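Local coordinates for protein DegT/DnrJ/EryC1/StrS aminotransferase (Brucella abortus 2308, PDB 4QGR) that binds pyridoxal 5'-phosphate and probably works as an aminotransferase of the DegT/DnrJ/EryC1/StrS family, moving amino groups between substrates, at residues H59-A64 against M210-A215; L165-D170 against F187-A192; A271-E276 against D366-I371. One frame throughout, in Å; residues are numbered along the deposited sequence.

Contact 1. Residues H59-A64 against M210-A215; sequences HVIACA and MFTNDA
Met210 O accepts the shortest polar bond here, from Ile61 N at 2.8 Å, with the hydrogen almost in line at 178°. It belongs to an antiparallel ladder between strand 59-63 and strand 208-212. Strand 59-63 is the outermost strand at this end of the large mixed sheet, the sheet of a fold-type I PLP enzyme. Met210 N returns a bond to Ile61 O, but it comes in well above the carbonyl plane. His59 and Thr212 form the second hydrogen-bonded pair, where the bond from Thr212 N to His59 O is the straighter of the two. Val60 and Phe211 between them are a non-hydrogen-bonded pair.

On the sheet face of His59, Ile61, Met210 and Thr212, the Met210 chain bends at its last torsion (chi3 -70°). This brings CE to 3.6 Å from Ile61 CG2. Helices 68-76 and 215-224 pack on this face. On the other face Val60 and Phe211 run alongside each other. Val60 CG2 meets the edge of the Phe211 ring in its plane, with CG2 3.9 Å from CD1. Helix 42-55 packs against both residues.

Beyond the strand the chain turns into helix 215-224. Thr212 OG1 accepts from Asp214 N at 3.1 Å, an ST turn, and also bonds to His189 O. Asp214 is the N-cap residue; its OD1 bonds to Leu217 N. The His59 ring reaches out to this turn. Thr212 O lies at the ring edge, while Ala215 CA approaches NE2 obliquely at 3.4 Å. One water joins the two segments: it is 2.8 Å from His59 NE2 and donates to Asn213 O.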
loop_
_atom_site.group_PDB
_atom_site.type_symbol
_atom_site.label_atom_id
_atom_site.label_comp_id
_atom_site.label_asym_id
_atom_site.label_seq_id
_atom_site.Cartn_x
_atom_site.Cartn_y
_atom_site.Cartn_z
ATOM N N HIS A 59 18.333 6.017 -10.326
ATOM C CA HIS A 59 17.564 5.933 -9.074
ATOM C C HIS A 59 16.447 4.940 -9.183
ATOM O O HIS A 59 15.600 5.071 -10.069
ATOM C CB HIS A 59 16.977 7.305 -8.669
ATOM C CG HIS A 59 18.016 8.390 -8.584
ATOM N ND1 HIS A 59 18.827 8.558 -7.484
ATOM C CD2 HIS A 59 18.404 9.320 -9.486
ATOM C CE1 HIS A 59 19.692 9.540 -7.716
ATOM N NE2 HIS A 59 19.442 10.030 -8.920
ATOM N N VAL A 60 16.388 4.001 -8.233
ATOM C CA VAL A 60 15.256 3.067 -8.111
ATOM C C VAL A 60 14.672 3.278 -6.737
ATOM O O VAL A 60 15.408 3.233 -5.715
ATOM C CB VAL A 60 15.671 1.604 -8.239
ATOM C CG1 VAL A 60 14.460 0.675 -7.956
ATOM C CG2 VAL A 60 16.310 1.352 -9.616
ATOM N N ILE A 61 13.375 3.564 -6.712
ATOM C CA ILE A 61 12.674 3.857 -5.459
ATOM C C ILE A 61 11.624 2.755 -5.270
ATOM O O ILE A 61 10.516 2.810 -5.834
ATOM C CB ILE A 61 12.010 5.233 -5.499
ATOM C CG1 ILE A 61 13.011 6.345 -5.840
ATOM C CG2 ILE A 61 11.336 5.513 -4.155
ATOM C CD1 ILE A 61 13.034 6.673 -7.316
ATOM N N ALA A 62 11.964 1.772 -4.449
ATOM C CA ALA A 62 11.034 0.649 -4.202
ATOM C C ALA A 62 9.828 1.156 -3.423
ATOM O O ALA A 62 9.951 2.092 -2.654
ATOM C CB ALA A 62 11.749 -0.490 -3.468
ATOM N N CYS A 63 8.649 0.561 -3.654
ATOM C CA CYS A 63 7.435 0.958 -2.925
ATOM C C CYS A 63 6.492 -0.231 -2.802
ATOM O O CYS A 63 6.878 -1.378 -3.116
ATOM C CB CYS A 63 6.771 2.149 -3.631
ATOM S SG CYS A 63 6.387 1.928 -5.391
ATOM N N ALA A 64 5.250 0.015 -2.404
ATOM C CA ALA A 64 4.401 -1.064 -1.972
ATOM C C ALA A 64 3.674 -1.824 -3.055
ATOM O O ALA A 64 3.312 -2.986 -2.831
ATOM C CB ALA A 64 3.372 -0.565 -0.967
ATOM N N MET A 210 9.606 2.631 -8.537
ATOM C CA MET A 210 9.661 3.802 -9.442
ATOM C C MET A 210 11.095 3.996 -9.847
ATOM O O MET A 210 12.004 3.643 -9.098
ATOM C CB MET A 210 9.120 5.062 -8.775
ATOM C CG MET A 210 7.689 4.871 -8.270
ATOM S SD MET A 210 7.083 6.189 -7.209
ATOM C CE MET A 210 8.093 5.865 -5.771
ATOM N N PHE A 211 11.271 4.578 -11.030
ATOM C CA PHE A 211 12.562 4.709 -11.681
ATOM C C PHE A 211 12.745 6.127 -12.217
ATOM O O PHE A 211 11.828 6.702 -12.813
ATOM C CB PHE A 211 12.658 3.724 -12.844
ATOM C CG PHE A 211 12.213 2.328 -12.504
ATOM C CD1 PHE A 211 12.976 1.544 -11.646
ATOM C CD2 PHE A 211 11.064 1.795 -13.032
ATOM C CE1 PHE A 211 12.613 0.251 -11.329
ATOM C CE2 PHE A 211 10.666 0.509 -12.681
ATOM C CZ PHE A 211 11.443 -0.275 -11.853
ATOM N N THR A 212 13.926 6.720 -12.019
ATOM C CA THR A 212 14.183 8.000 -12.637
ATOM C C THR A 212 15.675 8.306 -12.610
ATOM O O THR A 212 16.415 7.799 -11.770
ATOM C CB THR A 212 13.413 9.146 -11.958
ATOM O OG1 THR A 212 13.540 10.343 -12.740
ATOM C CG2 THR A 212 13.863 9.383 -10.521
ATOM N N ASN A 213 16.091 9.113 -13.587
ATOM C CA ASN A 213 17.429 9.703 -13.558
ATOM C C ASN A 213 17.537 11.058 -12.896
ATOM O O ASN A 213 18.636 11.599 -12.766
ATOM C CB ASN A 213 17.974 9.802 -14.971
ATOM C CG ASN A 213 18.294 8.455 -15.554
ATOM O OD1 ASN A 213 18.724 7.557 -14.861
ATOM N ND2 ASN A 213 18.093 8.316 -16.860
ATOM N N ASP A 214 16.413 11.600 -12.473
ATOM C CA ASP A 214 16.363 12.917 -11.823
ATOM C C ASP A 214 16.519 12.761 -10.304
ATOM O O ASP A 214 15.602 12.290 -9.611
ATOM C CB ASP A 214 15.047 13.566 -12.201
ATOM C CG ASP A 214 14.807 14.937 -11.537
ATOM O OD1 ASP A 214 15.414 15.296 -10.528
ATOM O OD2 ASP A 214 13.928 15.643 -12.048
ATOM N N ALA A 215 17.662 13.195 -9.768
ATOM C CA ALA A 215 17.914 13.054 -8.315
ATOM C C ALA A 215 16.896 13.800 -7.436
ATOM O O ALA A 215 16.517 13.319 -6.371
ATOM C CB ALA A 215 19.336 13.500 -7.958
HETATM O O HOH W 1 20.905 11.713 -10.649
#

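Contact 2. Residues L165-D170 against F187-A192; sequences LFIIED and FGHVGA. With PLP (pyridoxal-5'-phosphate), chain E.
The cofactor aspartate of this PLP enzyme, Asp170, ends strand 166-170, which runs parallel to strand 190-194 in the central sheet. Its CG lies anti to the backbone N (chi1 -176°), and the carboxylate reaches the pyridine nitrogen, with OD2 2.7 Å from PLP N1. OD2 also bonds to Thr95 OG1, and OD1 accepts from Ala172 N. A carboxylate so close to N1 would probably favour a protonated pyridine ring.

The parallel ladder pairs Ile168 with Val190, Glu169 with Gly191 and Asp170 with Ala192. Glu169 N donates to Val190 O at 2.8 Å, and Ala192 N to Glu169 O. Ile168 and Val190 stand next to each other, and their CG1 atoms touch on the face packed by helix 68-76.

Just before strand 190-194, the His189 side chain reaches the start of strand 166-170. Its ND1 accepts from Ile167 N at 3.0 Å, with the donor tilted from the ring plane. The Phe166 and His189 rings are tilted by 25° and so offset that they scarcely overlap; Phe166 CD1 lies over a face of the imidazole. Phe166 CE1 is 3.4 Å from His189 CB. Ile167 O takes a bond from His189 N and a weak one from Val190 N.

On the other face Glu169 stretches out to the loop. Its OE1 accepts from Phe187 N at 3.0 Å on the syn side but well out of the carboxylate plane, and OE2 bonds to Gly185 N. That carboxylate meets the Phe187 ring edge. An aspartate at a strand end, facing the pyridine nitrogen, typifies the fold-type I PLP site.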
loop_
_atom_site.group_PDB
_atom_site.type_symbol
_atom_site.label_atom_id
_atom_site.label_comp_id
_atom_site.label_asym_id
_atom_site.label_seq_id
_atom_site.Cartn_x
_atom_site.Cartn_y
_atom_site.Cartn_z
ATOM N N LEU A 165 4.590 18.588 -20.926
ATOM C CA LEU A 165 3.868 17.602 -20.104
ATOM C C LEU A 165 4.829 16.609 -19.456
ATOM O O LEU A 165 5.859 16.251 -20.024
ATOM C CB LEU A 165 2.848 16.838 -20.945
ATOM C CG LEU A 165 1.834 17.716 -21.707
ATOM C CD1 LEU A 165 0.845 16.924 -22.560
ATOM C CD2 LEU A 165 1.094 18.618 -20.723
ATOM N N PHE A 166 4.408 16.097 -18.310
ATOM C CA PHE A 166 5.123 15.090 -17.546
ATOM C C PHE A 166 4.743 13.696 -18.032
ATOM O O PHE A 166 3.554 13.397 -18.195
ATOM C CB PHE A 166 4.699 15.273 -16.085
ATOM C CG PHE A 166 5.487 14.492 -15.079
ATOM C CD1 PHE A 166 6.835 14.767 -14.822
ATOM C CD2 PHE A 166 4.845 13.574 -14.262
ATOM C CE1 PHE A 166 7.514 14.050 -13.849
ATOM C CE2 PHE A 166 5.511 12.890 -13.276
ATOM C CZ PHE A 166 6.852 13.132 -13.062
ATOM N N ILE A 167 5.731 12.844 -18.259
ATOM C CA ILE A 167 5.467 11.497 -18.734
ATOM C C ILE A 167 5.851 10.493 -17.699
ATOM O O ILE A 167 7.007 10.437 -17.260
ATOM C CB ILE A 167 6.229 11.157 -20.040
ATOM C CG1 ILE A 167 5.779 12.096 -21.161
ATOM C CG2 ILE A 167 5.997 9.730 -20.439
ATOM C CD1 ILE A 167 6.641 11.998 -22.375
ATOM N N ILE A 168 4.860 9.679 -17.323
ATOM C CA ILE A 168 5.062 8.562 -16.412
ATOM C C ILE A 168 4.929 7.283 -17.242
ATOM O O ILE A 168 3.848 7.005 -17.813
ATOM C CB ILE A 168 4.017 8.512 -15.295
ATOM C CG1 ILE A 168 4.036 9.782 -14.449
ATOM C CG2 ILE A 168 4.249 7.246 -14.461
ATOM C CD1 ILE A 168 2.795 9.963 -13.581
ATOM N N GLU A 169 5.999 6.516 -17.320
ATOM C CA GLU A 169 5.943 5.241 -18.070
ATOM C C GLU A 169 5.306 4.199 -17.148
ATOM O O GLU A 169 5.856 3.927 -16.099
ATOM C CB GLU A 169 7.340 4.768 -18.458
ATOM C CG GLU A 169 7.363 3.331 -18.994
ATOM C CD GLU A 169 8.723 2.800 -19.354
ATOM O OE1 GLU A 169 9.698 3.419 -18.900
ATOM O OE2 GLU A 169 8.807 1.767 -20.108
ATOM N N ASP A 170 4.135 3.668 -17.497
ATOM C CA ASP A 170 3.551 2.551 -16.746
ATOM C C ASP A 170 4.181 1.233 -17.299
ATOM O O ASP A 170 3.700 0.655 -18.252
ATOM C CB ASP A 170 2.034 2.538 -16.775
ATOM C CG ASP A 170 1.429 1.439 -15.914
ATOM O OD1 ASP A 170 2.230 0.632 -15.341
ATOM O OD2 ASP A 170 0.172 1.364 -15.807
ATOM N N PHE A 187 12.117 5.074 -19.660
ATOM C CA PHE A 187 11.463 6.076 -20.492
ATOM C C PHE A 187 10.700 7.123 -19.646
ATOM O O PHE A 187 10.460 6.944 -18.448
ATOM C CB PHE A 187 10.531 5.392 -21.489
ATOM C CG PHE A 187 11.237 4.473 -22.469
ATOM C CD1 PHE A 187 11.905 5.003 -23.577
ATOM C CD2 PHE A 187 11.227 3.092 -22.304
ATOM C CE1 PHE A 187 12.524 4.155 -24.493
ATOM C CE2 PHE A 187 11.857 2.236 -23.207
ATOM C CZ PHE A 187 12.515 2.786 -24.311
ATOM N N GLY A 188 10.324 8.217 -20.292
ATOM C CA GLY A 188 9.615 9.313 -19.628
ATOM C C GLY A 188 10.439 10.059 -18.614
ATOM O O GLY A 188 11.678 9.901 -18.538
ATOM N N HIS A 189 9.769 10.855 -17.803
ATOM C CA HIS A 189 10.414 11.527 -16.664
ATOM C C HIS A 189 10.673 10.539 -15.505
ATOM O O HIS A 189 11.608 10.695 -14.705
ATOM C CB HIS A 189 9.536 12.697 -16.191
ATOM C CG HIS A 189 9.463 13.842 -17.163
ATOM N ND1 HIS A 189 8.497 13.930 -18.149
ATOM C CD2 HIS A 189 10.223 14.967 -17.278
ATOM C CE1 HIS A 189 8.692 15.020 -18.866
ATOM N NE2 HIS A 189 9.722 15.682 -18.348
ATOM N N VAL A 190 9.814 9.529 -15.433
ATOM C CA VAL A 190 9.800 8.566 -14.354
ATOM C C VAL A 190 9.069 7.324 -14.869
ATOM O O VAL A 190 8.111 7.418 -15.659
ATOM C CB VAL A 190 9.093 9.166 -13.097
ATOM C CG1 VAL A 190 7.643 9.455 -13.390
ATOM C CG2 VAL A 190 9.226 8.329 -11.850
ATOM N N GLY A 191 9.550 6.168 -14.429
ATOM C CA GLY A 191 8.924 4.905 -14.733
ATOM C C GLY A 191 8.343 4.314 -13.476
ATOM O O GLY A 191 8.805 4.582 -12.379
ATOM N N ALA A 192 7.336 3.462 -13.676
ATOM C CA ALA A 192 6.637 2.779 -12.613
ATOM C C ALA A 192 6.495 1.290 -12.937
ATOM O O ALA A 192 6.212 0.933 -14.083
ATOM C CB ALA A 192 5.242 3.377 -12.454
HETATM N N1 PLP E . -0.469 -0.803 -14.405
HETATM C C2 PLP E . -0.644 -1.876 -15.199
HETATM C C2A PLP E . -0.517 -1.782 -16.700
HETATM C C3 PLP E . -0.876 -3.197 -14.553
HETATM O O3 PLP E . -0.996 -4.269 -15.328
HETATM C C4 PLP E . -1.054 -3.238 -13.077
HETATM C C4A PLP E . -1.226 -4.433 -12.221
HETATM O O4A PLP E . -0.646 -5.478 -12.436
HETATM C C5 PLP E . -0.852 -1.981 -12.343
HETATM C C6 PLP E . -0.567 -0.820 -13.065
HETATM C C5A PLP E . -0.985 -1.938 -10.837
HETATM O O4P PLP E . 0.052 -2.678 -10.178
HETATM P P PLP E . -0.233 -3.402 -8.770
HETATM O O1P PLP E . 1.126 -3.774 -8.182
HETATM O O2P PLP E . -1.067 -2.473 -7.926
HETATM O O3P PLP E . -0.999 -4.656 -9.225
#

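Contact 3. Residues A271-E276 against D366-I371; sequences ARRYNE and DQDKII
Tyr274 and Gln367 make the tight, buried part of this contact between helix 247-278 and helix 364-377. Gln367 NE2 rests on one face of the Tyr274 ring, near the middle, 3.3 Å from Tyr274 CG. The amide stands nearly upright on the ring, with the planes 86° apart. Gln367 is nearly straight, its CG turned opposite the backbone N (chi1 -168°), and so spans the gap. NE2 donates to Ile270 O, which helps hold the amide in place.

The isoleucines meet the ring at its edge. Ile370 CG2 is 3.8 Å from Tyr274 CE1, and Ile370 CD1 reaches Tyr274 OH at 3.4 Å. Ile371 CG1 lies more loosely, 4.2 Å from Tyr274 CD1. The hydroxyl bonds to Pro357 O, and the ring also stacks with Tyr298.

The more exposed side is a single salt bridge. Arg273, extended from CG to NE, passes across Gln367 and grips one oxygen of Asp368 end-on with two nitrogens. NH2 is 2.7 Å from Asp368 OD1, and NH1 is 2.8 Å from the same OD1. Both bonds are bent, and the two planar groups are turned against each other. Gln367 OE1 lies at the guanidinium edge, not bonded to it.

The axes of segments 271-276 and 366-371 come no closer than 10.8 Å and run 27° from parallel. This is plain helix-helix packing in the C-terminal part of the fold, away from the PLP site.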
loop_
_atom_site.group_PDB
_atom_site.type_symbol
_atom_site.label_atom_id
_atom_site.label_comp_id
_atom_site.label_asym_id
_atom_site.label_seq_id
_atom_site.Cartn_x
_atom_site.Cartn_y
_atom_site.Cartn_z
ATOM N N ALA A 271 7.753 -16.841 -27.548
ATOM C CA ALA A 271 6.867 -15.946 -28.300
ATOM C C ALA A 271 7.103 -16.072 -29.771
ATOM O O ALA A 271 6.156 -16.070 -30.534
ATOM C CB ALA A 271 7.054 -14.509 -27.881
ATOM N N ARG A 272 8.371 -16.151 -30.179
ATOM C CA ARG A 272 8.697 -16.260 -31.614
ATOM C C ARG A 272 8.183 -17.570 -32.182
ATOM O O ARG A 272 7.688 -17.623 -33.301
ATOM C CB ARG A 272 10.208 -16.084 -31.854
ATOM C CG ARG A 272 10.643 -14.629 -31.680
ATOM C CD ARG A 272 12.145 -14.407 -31.904
ATOM N NE ARG A 272 12.531 -13.011 -31.639
ATOM C CZ ARG A 272 12.370 -11.991 -32.497
ATOM N NH1 ARG A 272 11.812 -12.171 -33.691
ATOM N NH2 ARG A 272 12.753 -10.762 -32.153
ATOM N N ARG A 273 8.280 -18.626 -31.392
ATOM C CA ARG A 273 7.767 -19.924 -31.823
ATOM C C ARG A 273 6.234 -19.889 -31.979
ATOM O O ARG A 273 5.705 -20.433 -32.964
ATOM C CB ARG A 273 8.232 -21.042 -30.890
ATOM C CG ARG A 273 8.029 -22.440 -31.452
ATOM C CD ARG A 273 8.890 -23.418 -30.671
ATOM N NE ARG A 273 8.798 -24.761 -31.237
ATOM C CZ ARG A 273 7.972 -25.724 -30.837
ATOM N NH1 ARG A 273 7.142 -25.555 -29.815
ATOM N NH2 ARG A 273 8.009 -26.907 -31.452
ATOM N N TYR A 274 5.511 -19.264 -31.055
ATOM C CA TYR A 274 4.073 -19.089 -31.276
ATOM C C TYR A 274 3.809 -18.273 -32.542
ATOM O O TYR A 274 2.918 -18.605 -33.336
ATOM C CB TYR A 274 3.428 -18.312 -30.136
ATOM C CG TYR A 274 2.919 -19.032 -28.902
ATOM C CD1 TYR A 274 2.105 -20.184 -28.974
ATOM C CD2 TYR A 274 3.156 -18.472 -27.640
ATOM C CE1 TYR A 274 1.594 -20.768 -27.828
ATOM C CE2 TYR A 274 2.650 -19.030 -26.490
ATOM C CZ TYR A 274 1.849 -20.181 -26.586
ATOM O OH TYR A 274 1.319 -20.708 -25.443
ATOM N N ASN A 275 4.530 -17.161 -32.698
ATOM C CA ASN A 275 4.223 -16.235 -33.803
ATOM C C ASN A 275 4.383 -16.944 -35.155
ATOM O O ASN A 275 3.480 -16.866 -35.985
ATOM C CB ASN A 275 5.083 -14.965 -33.761
ATOM C CG ASN A 275 4.639 -13.983 -32.663
ATOM O OD1 ASN A 275 3.575 -14.133 -32.042
ATOM N ND2 ASN A 275 5.433 -12.950 -32.460
ATOM N N GLU A 276 5.491 -17.668 -35.327
ATOM C CA GLU A 276 5.765 -18.352 -36.596
ATOM C C GLU A 276 4.762 -19.474 -36.859
ATOM O O GLU A 276 4.377 -19.702 -37.989
ATOM C CB GLU A 276 7.217 -18.866 -36.648
ATOM C CG GLU A 276 8.217 -17.710 -36.727
ATOM C CD GLU A 276 7.966 -16.775 -37.926
ATOM O OE1 GLU A 276 7.754 -17.279 -39.064
ATOM O OE2 GLU A 276 7.961 -15.528 -37.742
ATOM N N ASP A 366 4.203 -28.770 -24.503
ATOM C CA ASP A 366 2.986 -28.058 -24.163
ATOM C C ASP A 366 2.662 -26.975 -25.212
ATOM O O ASP A 366 1.518 -26.826 -25.674
ATOM C CB ASP A 366 3.081 -27.486 -22.759
ATOM C CG ASP A 366 2.832 -28.543 -21.688
ATOM O OD1 ASP A 366 2.314 -29.634 -22.008
ATOM O OD2 ASP A 366 3.146 -28.271 -20.527
ATOM N N GLN A 367 3.681 -26.264 -25.647
ATOM C CA GLN A 367 3.499 -25.316 -26.725
ATOM C C GLN A 367 2.979 -25.977 -27.995
ATOM O O GLN A 367 2.039 -25.478 -28.612
ATOM C CB GLN A 367 4.791 -24.550 -26.995
ATOM C CG GLN A 367 4.585 -23.367 -27.892
ATOM C CD GLN A 367 5.723 -22.367 -27.835
ATOM O OE1 GLN A 367 6.876 -22.721 -27.643
ATOM N NE2 GLN A 367 5.393 -21.099 -28.006
ATOM N N ASP A 368 3.556 -27.113 -28.378
ATOM C CA ASP A 368 3.049 -27.839 -29.538
ATOM C C ASP A 368 1.569 -28.181 -29.408
ATOM O O ASP A 368 0.834 -28.125 -30.370
ATOM C CB ASP A 368 3.840 -29.141 -29.764
ATOM C CG ASP A 368 5.280 -28.895 -30.219
ATOM O OD1 ASP A 368 5.633 -27.753 -30.586
ATOM O OD2 ASP A 368 6.069 -29.850 -30.184
ATOM N N LYS A 369 1.154 -28.570 -28.213
ATOM C CA LYS A 369 -0.217 -28.963 -27.980
ATOM C C LYS A 369 -1.122 -27.750 -28.162
ATOM O O LYS A 369 -2.190 -27.824 -28.822
ATOM C CB LYS A 369 -0.371 -29.534 -26.576
ATOM C CG LYS A 369 -1.751 -30.097 -26.311
ATOM C CD LYS A 369 -2.021 -30.272 -24.826
ATOM C CE LYS A 369 -3.253 -31.149 -24.639
ATOM N NZ LYS A 369 -3.708 -31.173 -23.211
ATOM N N ILE A 370 -0.674 -26.622 -27.609
ATOM C CA ILE A 370 -1.447 -25.389 -27.707
ATOM C C ILE A 370 -1.560 -24.997 -29.174
ATOM O O ILE A 370 -2.642 -24.733 -29.669
ATOM C CB ILE A 370 -0.807 -24.255 -26.866
ATOM C CG1 ILE A 370 -0.849 -24.575 -25.361
ATOM C CG2 ILE A 370 -1.505 -22.938 -27.117
ATOM C CD1 ILE A 370 0.146 -23.814 -24.531
ATOM N N ILE A 371 -0.435 -24.968 -29.874
ATOM C CA ILE A 371 -0.446 -24.654 -31.308
ATOM C C ILE A 371 -1.417 -25.573 -32.052
ATOM O O ILE A 371 -2.168 -25.129 -32.906
ATOM C CB ILE A 371 0.985 -24.709 -31.909
ATOM C CG1 ILE A 371 1.743 -23.462 -31.499
ATOM C CG2 ILE A 371 0.976 -24.828 -33.429
ATOM C CD1 ILE A 371 3.246 -23.625 -31.529
#

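Contacts 1 and 2 share the large mixed sheet, with centres about 11 Å apart. Strands 190-194 and 208-212 are neighbours in it, so the order runs 59-63, 208-212, 190-194, 166-170. The two contacts touch: Phe211 N is 2.8 Å from Gly191 O, a probable hydrogen bond. Along the chain, contact 2 is nested inside the loop that contact 1 closes. Contact 3 follows later and joins two helices on the opposite side of the chain's centre. Its centre is about 36 Å from that of contact 1 and about 34 Å from that of contact 2. Contact 2 carries an aspartate to PLP, contact 1 closes the sheet's end near the site, and contact 3 packs helices remote from it.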